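Local atomic coordinates of uracil-dna glycosylase (Deinococcus radiodurans, PDB entry 4UQM), a protein that belongs to the uracil-DNA glycosylase superfamily, an alpha/beta fold built round a four-stranded parallel sheet, and here has DNA bound to it. Residues G205-S208 and Y214-G217; Q151-Q156 and G184-K189. The protein carries 1 engineered substitution. All coordinates share one frame; numbering follows the deposited sequence.

Contact 1: G205-S208 and Y214-G217; sequences GHPS and YFFG. With nucleotides of chain B.
Gly205 N donates to Tyr214 O at 2.9 Å, a somewhat bent bond that draws together two parts of one loop. This is the leucine loop (minor-groove intercalation loop) of the uracil-DNA glycosylase fold, which carries the His-Pro-Ser sequence, follows strand 200-204 and meets the DNA backbone. Glycine suits the first position because, with no side chain, it lets Tyr214 CB settle 3.7 Å from Gly205 CA. Pro207 and Phe215 form the apolar half of the contact. Pro207 CB stands over the centre of the Phe215 ring, 3.7 Å from its centroid and almost on the ring normal, a CH-pi contact for which a rigid pyrrolidine is well shaped. Phe215 CG lies anti to the backbone N (chi1 172°), which turns the ring beneath the proline, while Trp183 meets the same ring edge-to-face. The other side faces the DNA: His206 N gives a fairly straight bond to OP1 of DT11 of chain B at 2.9 Å, while the Tyr214 ring packs on sugars, its CE2 3.6 Å from C4' of DT11 of chain B. Ser208 N bonds to His206 ND1 and thereby limits the rotation of the imidazole. The small hydroxyl Ser208 OG accepts from Leu210 N and donates to OP2 of DG10 of chain B, 2.9 Å away.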
loop_
_atom_site.group_PDB
_atom_site.type_symbol
_atom_site.label_atom_id
_atom_site.label_comp_id
_atom_site.label_asym_id
_atom_site.label_seq_id
_atom_site.Cartn_x
_atom_site.Cartn_y
_atom_site.Cartn_z
ATOM N N GLY A 205 13.502 -0.889 -6.249
ATOM C CA GLY A 205 12.660 -0.383 -7.310
ATOM C C GLY A 205 11.255 -0.984 -7.282
ATOM O O GLY A 205 10.975 -2.046 -6.691
ATOM N N HIS A 206 10.366 -0.322 -7.990
ATOM C CA HIS A 206 9.005 -0.757 -8.111
ATOM C C HIS A 206 8.865 -1.999 -8.986
ATOM O O HIS A 206 9.649 -2.202 -9.919
ATOM C CB HIS A 206 8.235 0.470 -8.702
ATOM C CG HIS A 206 6.753 0.359 -8.667
ATOM N ND1 HIS A 206 6.064 -0.365 -9.604
ATOM C CD2 HIS A 206 5.829 0.861 -7.809
ATOM C CE1 HIS A 206 4.773 -0.289 -9.347
ATOM N NE2 HIS A 206 4.607 0.450 -8.264
ATOM N N PRO A 207 7.841 -2.826 -8.715
ATOM C CA PRO A 207 7.731 -4.063 -9.523
ATOM C C PRO A 207 7.120 -3.906 -10.950
ATOM O O PRO A 207 7.038 -4.863 -11.695
ATOM C CB PRO A 207 6.798 -4.928 -8.687
ATOM C CG PRO A 207 5.983 -3.954 -7.841
ATOM C CD PRO A 207 6.977 -2.859 -7.523
ATOM N N SER A 208 6.737 -2.697 -11.360
ATOM C CA SER A 208 6.342 -2.444 -12.723
ATOM C C SER A 208 7.377 -3.004 -13.682
ATOM O O SER A 208 8.589 -2.909 -13.426
ATOM C CB SER A 208 6.267 -0.926 -12.979
ATOM O OG SER A 208 5.971 -0.699 -14.346
ATOM N N TYR A 214 15.208 -3.273 -11.220
ATOM C CA TYR A 214 15.495 -2.759 -9.873
ATOM C C TYR A 214 14.713 -3.466 -8.752
ATOM O O TYR A 214 14.843 -3.115 -7.585
ATOM C CB TYR A 214 15.252 -1.269 -9.837
ATOM C CG TYR A 214 16.048 -0.468 -10.820
ATOM C CD1 TYR A 214 17.402 -0.230 -10.602
ATOM C CD2 TYR A 214 15.455 0.111 -11.935
ATOM C CE1 TYR A 214 18.158 0.524 -11.512
ATOM C CE2 TYR A 214 16.190 0.848 -12.841
ATOM C CZ TYR A 214 17.527 1.082 -12.628
ATOM O OH TYR A 214 18.261 1.871 -13.523
ATOM N N PHE A 215 13.855 -4.409 -9.145
ATOM C CA PHE A 215 12.984 -5.166 -8.229
ATOM C C PHE A 215 13.341 -6.656 -8.136
ATOM O O PHE A 215 13.449 -7.207 -7.032
ATOM C CB PHE A 215 11.532 -5.014 -8.697
ATOM C CG PHE A 215 10.563 -5.903 -7.957
ATOM C CD1 PHE A 215 10.173 -5.592 -6.667
ATOM C CD2 PHE A 215 10.027 -7.054 -8.546
ATOM C CE1 PHE A 215 9.270 -6.401 -5.973
ATOM C CE2 PHE A 215 9.154 -7.901 -7.847
ATOM C CZ PHE A 215 8.794 -7.554 -6.571
ATOM N N PHE A 216 13.534 -7.297 -9.295
ATOM C CA PHE A 216 13.837 -8.722 -9.274
ATOM C C PHE A 216 15.096 -9.028 -8.493
ATOM O O PHE A 216 16.083 -8.317 -8.596
ATOM C CB PHE A 216 13.971 -9.252 -10.678
ATOM C CG PHE A 216 12.692 -9.334 -11.449
ATOM C CD1 PHE A 216 11.471 -9.700 -10.849
ATOM C CD2 PHE A 216 12.733 -9.107 -12.813
ATOM C CE1 PHE A 216 10.316 -9.799 -11.616
ATOM C CE2 PHE A 216 11.578 -9.242 -13.578
ATOM C CZ PHE A 216 10.377 -9.559 -12.973
ATOM N N GLY A 217 15.033 -10.099 -7.710
ATOM C CA GLY A 217 16.219 -10.566 -6.941
ATOM C C GLY A 217 16.412 -9.891 -5.593
ATOM O O GLY A 217 17.336 -10.248 -4.819
ATOM P P DT B 11 11.058 3.350 -9.622
ATOM O OP1 DT B 11 11.489 2.239 -8.751
ATOM O OP2 DT B 11 10.475 4.571 -8.990
ATOM O "O5'" DT B 11 12.355 3.841 -10.434
ATOM C "C5'" DT B 11 13.386 2.873 -10.731
ATOM C "C4'" DT B 11 14.546 3.644 -11.319
ATOM O "O4'" DT B 11 14.200 4.110 -12.654
ATOM C "C3'" DT B 11 14.921 4.890 -10.511
ATOM O "O3'" DT B 11 16.308 5.110 -10.735
ATOM C "C2'" DT B 11 14.317 6.021 -11.315
ATOM C "C1'" DT B 11 14.503 5.467 -12.729
ATOM N N1 DT B 11 13.713 6.091 -13.798
ATOM C C2 DT B 11 14.328 6.255 -15.020
ATOM O O2 DT B 11 15.436 5.815 -15.268
ATOM N N3 DT B 11 13.570 6.905 -15.957
ATOM C C4 DT B 11 12.286 7.408 -15.791
ATOM O O4 DT B 11 11.714 7.951 -16.725
ATOM C C5 DT B 11 11.711 7.213 -14.487
ATOM C C7 DT B 11 10.325 7.719 -14.224
ATOM C C6 DT B 11 12.439 6.570 -13.568
ATOM P P DG B 10 4.805 2.795 -13.780
ATOM O OP1 DG B 10 5.217 4.055 -14.370
ATOM O OP2 DG B 10 4.395 1.734 -14.610
ATOM O "O5'" DG B 10 5.919 2.236 -12.792
ATOM C "C5'" DG B 10 6.732 3.073 -12.016
ATOM C "C4'" DG B 10 8.168 2.620 -12.112
ATOM O "O4'" DG B 10 8.520 2.613 -13.507
ATOM C "C3'" DG B 10 9.159 3.542 -11.420
ATOM O "O3'" DG B 10 10.133 2.758 -10.732
ATOM C "C2'" DG B 10 9.742 4.351 -12.568
ATOM C "C1'" DG B 10 9.658 3.401 -13.738
ATOM N N9 DG B 10 9.509 4.048 -15.044
ATOM C C8 DG B 10 8.397 4.682 -15.529
ATOM N N7 DG B 10 8.567 5.178 -16.721
ATOM C C5 DG B 10 9.877 4.863 -17.038
ATOM C C6 DG B 10 10.637 5.164 -18.194
ATOM O O6 DG B 10 10.294 5.787 -19.190
ATOM N N1 DG B 10 11.924 4.657 -18.103
ATOM C C2 DG B 10 12.417 3.953 -17.038
ATOM N N2 DG B 10 13.678 3.538 -17.134
ATOM N N3 DG B 10 11.727 3.688 -15.946
ATOM C C4 DG B 10 10.473 4.166 -16.016
ATOM P P DC B 12 17.314 5.287 -9.585
ATOM O OP1 DC B 12 17.461 4.049 -8.955
ATOM O OP2 DC B 12 17.045 6.506 -8.915
ATOM O "O5'" DC B 12 18.674 5.516 -10.376
ATOM C "C5'" DC B 12 19.111 4.562 -11.306
ATOM C "C4'" DC B 12 19.615 5.299 -12.521
ATOM O "O4'" DC B 12 18.476 5.767 -13.248
ATOM C "C3'" DC B 12 20.411 6.555 -12.189
ATOM O "O3'" DC B 12 21.819 6.412 -12.311
ATOM C "C2'" DC B 12 19.970 7.555 -13.229
ATOM C "C1'" DC B 12 18.875 6.882 -14.008
ATOM N N1 DC B 12 17.715 7.747 -14.179
ATOM C C2 DC B 12 17.501 8.353 -15.414
ATOM O O2 DC B 12 18.300 8.143 -16.330
ATOM N N3 DC B 12 16.404 9.111 -15.589
ATOM C C4 DC B 12 15.561 9.308 -14.578
ATOM N N4 DC B 12 14.496 10.070 -14.796
ATOM C C5 DC B 12 15.775 8.731 -13.298
ATOM C C6 DC B 12 16.854 7.965 -13.145
#

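Contact 2: Q151-Q156 and G184-K189; sequences QANSHQ and GSYARK. With nucleotides of chain B.
Asn153 and Tyr186 meet through an amide nitrogen and a ring face: Asn153 ND2 sits over the centre of the tyrosine ring, 3.2 Å above its plane. The pair joins the loop after strand 147-148 to the Gly-Ser loop of the uracil-DNA glycosylase fold, which leads from strand 179-183 into the short, weakly bonded helix 185-188. The Asn153 amide stands nearly upright on the ring, the two planes 81° apart, so that it presents its nitrogen rather than a flat side to the aromatic surface. A water links the same two groups again, accepting from Asn153 ND2 at 3.0 Å and hydrogen-bonded to Tyr186 OH. Asparagine also fits its backbone: it is the third residue of a type II turn from Gln151 to Ser154, where it takes the left-handed conformation (phi 63°) that this residue type tolerates well. Gln151 O in that turn accepts from both Ser154 N and Ser154 OG, and Asp83 takes the N-H of Asn153. Gln156 supplies the aliphatic share. With its CG anti to the backbone N (chi1 -172°), the chain reaches the tyrosine and then bends at chi2, so that the two side chains cross at about a right angle. Beside Tyr186, Ser185 N points its hydrogen almost straight at OP2 of DT11 of chain B, 2.8 Å away; the phosphate thus lies at the N-terminal end of the short helix 185-188, whose dipole may stabilise its negative charge slightly. Gly184 has backbone angles that leave no room for a side chain beside the preceding carbonyl oxygen, and its CA lies 3.2 Å from OP1 of DT11 of chain B. Tyr186 completes the span with its CE2 3.7 Å from Gln156 CG.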
loop_
_atom_site.group_PDB
_atom_site.type_symbol
_atom_site.label_atom_id
_atom_site.label_comp_id
_atom_site.label_asym_id
_atom_site.label_seq_id
_atom_site.Cartn_x
_atom_site.Cartn_y
_atom_site.Cartn_z
ATOM N N GLN A 151 -2.611 8.015 -16.618
ATOM C CA GLN A 151 -1.518 8.940 -16.355
ATOM C C GLN A 151 -0.828 8.653 -14.991
ATOM O O GLN A 151 -1.239 9.176 -13.947
ATOM C CB GLN A 151 -2.084 10.354 -16.390
ATOM C CG GLN A 151 -2.624 10.799 -17.730
ATOM C CD GLN A 151 -3.446 12.114 -17.706
ATOM O OE1 GLN A 151 -3.055 13.089 -17.037
ATOM N NE2 GLN A 151 -4.554 12.159 -18.478
ATOM N N ALA A 152 0.184 7.778 -14.986
ATOM C CA ALA A 152 0.853 7.446 -13.759
ATOM C C ALA A 152 1.421 8.660 -13.048
ATOM O O ALA A 152 2.039 9.537 -13.651
ATOM C CB ALA A 152 1.954 6.423 -13.998
ATOM N N ASN A 153 1.217 8.672 -11.742
ATOM C CA ASN A 153 1.725 9.708 -10.831
ATOM C C ASN A 153 1.150 11.100 -11.125
ATOM O O ASN A 153 1.689 12.101 -10.702
ATOM C CB ASN A 153 3.260 9.756 -10.811
ATOM C CG ASN A 153 3.816 9.583 -9.443
ATOM O OD1 ASN A 153 3.116 9.179 -8.537
ATOM N ND2 ASN A 153 5.092 9.866 -9.274
ATOM N N SER A 154 -0.006 11.139 -11.814
ATOM C CA SER A 154 -0.679 12.396 -12.114
ATOM C C SER A 154 -1.194 13.153 -10.916
ATOM O O SER A 154 -1.403 14.368 -11.001
ATOM C CB SER A 154 -1.829 12.176 -13.080
ATOM O OG SER A 154 -2.638 11.056 -12.746
ATOM N N HIS A 155 -1.375 12.462 -9.785
ATOM C CA HIS A 155 -1.740 13.147 -8.545
ATOM C C HIS A 155 -0.621 13.270 -7.533
ATOM O O HIS A 155 -0.846 13.539 -6.377
ATOM C CB HIS A 155 -2.970 12.511 -7.895
ATOM C CG HIS A 155 -4.230 12.790 -8.633
ATOM N ND1 HIS A 155 -5.454 12.298 -8.213
ATOM C CD2 HIS A 155 -4.484 13.512 -9.744
ATOM C CE1 HIS A 155 -6.397 12.736 -9.027
ATOM N NE2 HIS A 155 -5.836 13.464 -9.973
ATOM N N GLN A 156 0.622 13.050 -7.984
ATOM C CA GLN A 156 1.786 13.346 -7.156
ATOM C C GLN A 156 1.837 14.832 -6.806
ATOM O O GLN A 156 1.499 15.686 -7.618
ATOM C CB GLN A 156 3.064 12.830 -7.865
ATOM C CG GLN A 156 4.357 12.888 -7.078
ATOM C CD GLN A 156 4.921 14.255 -6.974
ATOM O OE1 GLN A 156 4.736 15.099 -7.857
ATOM N NE2 GLN A 156 5.613 14.509 -5.886
ATOM N N GLY A 184 9.831 1.610 -5.034
ATOM C CA GLY A 184 9.928 2.723 -5.960
ATOM C C GLY A 184 10.469 3.990 -5.331
ATOM O O GLY A 184 10.449 4.186 -4.099
ATOM N N SER A 185 10.907 4.893 -6.203
ATOM C CA SER A 185 11.548 6.104 -5.736
ATOM C C SER A 185 10.613 6.981 -4.892
ATOM O O SER A 185 11.037 7.606 -3.918
ATOM C CB SER A 185 12.080 6.887 -6.916
ATOM O OG SER A 185 13.073 6.124 -7.622
ATOM N N TYR A 186 9.353 7.071 -5.305
ATOM C CA TYR A 186 8.420 7.938 -4.543
ATOM C C TYR A 186 8.108 7.354 -3.155
ATOM O O TYR A 186 8.155 8.095 -2.143
ATOM C CB TYR A 186 7.143 8.211 -5.360
ATOM C CG TYR A 186 7.447 9.179 -6.498
ATOM C CD1 TYR A 186 7.919 8.746 -7.727
ATOM C CD2 TYR A 186 7.398 10.567 -6.295
ATOM C CE1 TYR A 186 8.259 9.622 -8.709
ATOM C CE2 TYR A 186 7.763 11.458 -7.261
ATOM C CZ TYR A 186 8.228 10.985 -8.465
ATOM O OH TYR A 186 8.603 11.862 -9.459
ATOM N N ALA A 187 7.920 6.039 -3.071
ATOM C CA ALA A 187 7.724 5.410 -1.775
ATOM C C ALA A 187 8.962 5.569 -0.890
ATOM O O ALA A 187 8.873 5.747 0.333
ATOM C CB ALA A 187 7.430 3.937 -1.945
ATOM N N ARG A 188 10.145 5.436 -1.489
ATOM C CA ARG A 188 11.399 5.523 -0.747
ATOM C C ARG A 188 11.670 6.877 -0.098
ATOM O O ARG A 188 12.489 6.954 0.822
ATOM C CB ARG A 188 12.534 5.059 -1.636
ATOM C CG ARG A 188 12.433 3.547 -1.858
ATOM C CD ARG A 188 13.335 3.076 -2.968
ATOM N NE ARG A 188 14.716 2.986 -2.591
ATOM C CZ ARG A 188 15.673 2.456 -3.362
ATOM N NH1 ARG A 188 15.417 2.046 -4.603
ATOM N NH2 ARG A 188 16.898 2.366 -2.878
ATOM N N LYS A 189 10.961 7.926 -0.520
ATOM C CA LYS A 189 11.074 9.229 0.155
ATOM C C LYS A 189 10.634 9.144 1.628
ATOM O O LYS A 189 11.034 10.001 2.415
ATOM C CB LYS A 189 10.249 10.296 -0.587
ATOM C CG LYS A 189 10.669 10.539 -2.013
ATOM C CD LYS A 189 10.033 11.744 -2.674
ATOM C CE LYS A 189 10.462 11.841 -4.136
ATOM N NZ LYS A 189 11.908 11.823 -4.353
ATOM P P DT B 11 11.058 3.350 -9.622
ATOM O OP1 DT B 11 11.489 2.239 -8.751
ATOM O OP2 DT B 11 10.475 4.571 -8.990
ATOM O "O5'" DT B 11 12.355 3.841 -10.434
ATOM C "C5'" DT B 11 13.386 2.873 -10.731
ATOM C "C4'" DT B 11 14.546 3.644 -11.319
ATOM O "O4'" DT B 11 14.200 4.110 -12.654
ATOM C "C3'" DT B 11 14.921 4.890 -10.511
ATOM O "O3'" DT B 11 16.308 5.110 -10.735
ATOM C "C2'" DT B 11 14.317 6.021 -11.315
ATOM C "C1'" DT B 11 14.503 5.467 -12.729
ATOM N N1 DT B 11 13.713 6.091 -13.798
ATOM C C2 DT B 11 14.328 6.255 -15.020
ATOM O O2 DT B 11 15.436 5.815 -15.268
ATOM N N3 DT B 11 13.570 6.905 -15.957
ATOM C C4 DT B 11 12.286 7.408 -15.791
ATOM O O4 DT B 11 11.714 7.951 -16.725
ATOM C C5 DT B 11 11.711 7.213 -14.487
ATOM C C7 DT B 11 10.325 7.719 -14.224
ATOM C C6 DT B 11 12.439 6.570 -13.568
HETATM O O HOH W 1 6.221 11.428 -11.609
#

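Contact 1 is largely buried and contact 2 lies at the surface, yet both reach the phosphate of DT11 of chain B, which takes backbone N-H groups from each: OP1 from the 205-208 segment and OP2 from the 184-189 segment. Contact 1 closes a single loop upon itself, whereas contact 2 bridges a loop and a short helix well separated in sequence. Their chemistry follows their places, apolar packing of buried side chains against an amide and a water round a partly exposed tyrosine. Segments 184-189 and 205-208 follow the neighbouring strands 179-183 and 200-204, and they touch directly, His206 CB lying 3.9 Å from Gly184 CA.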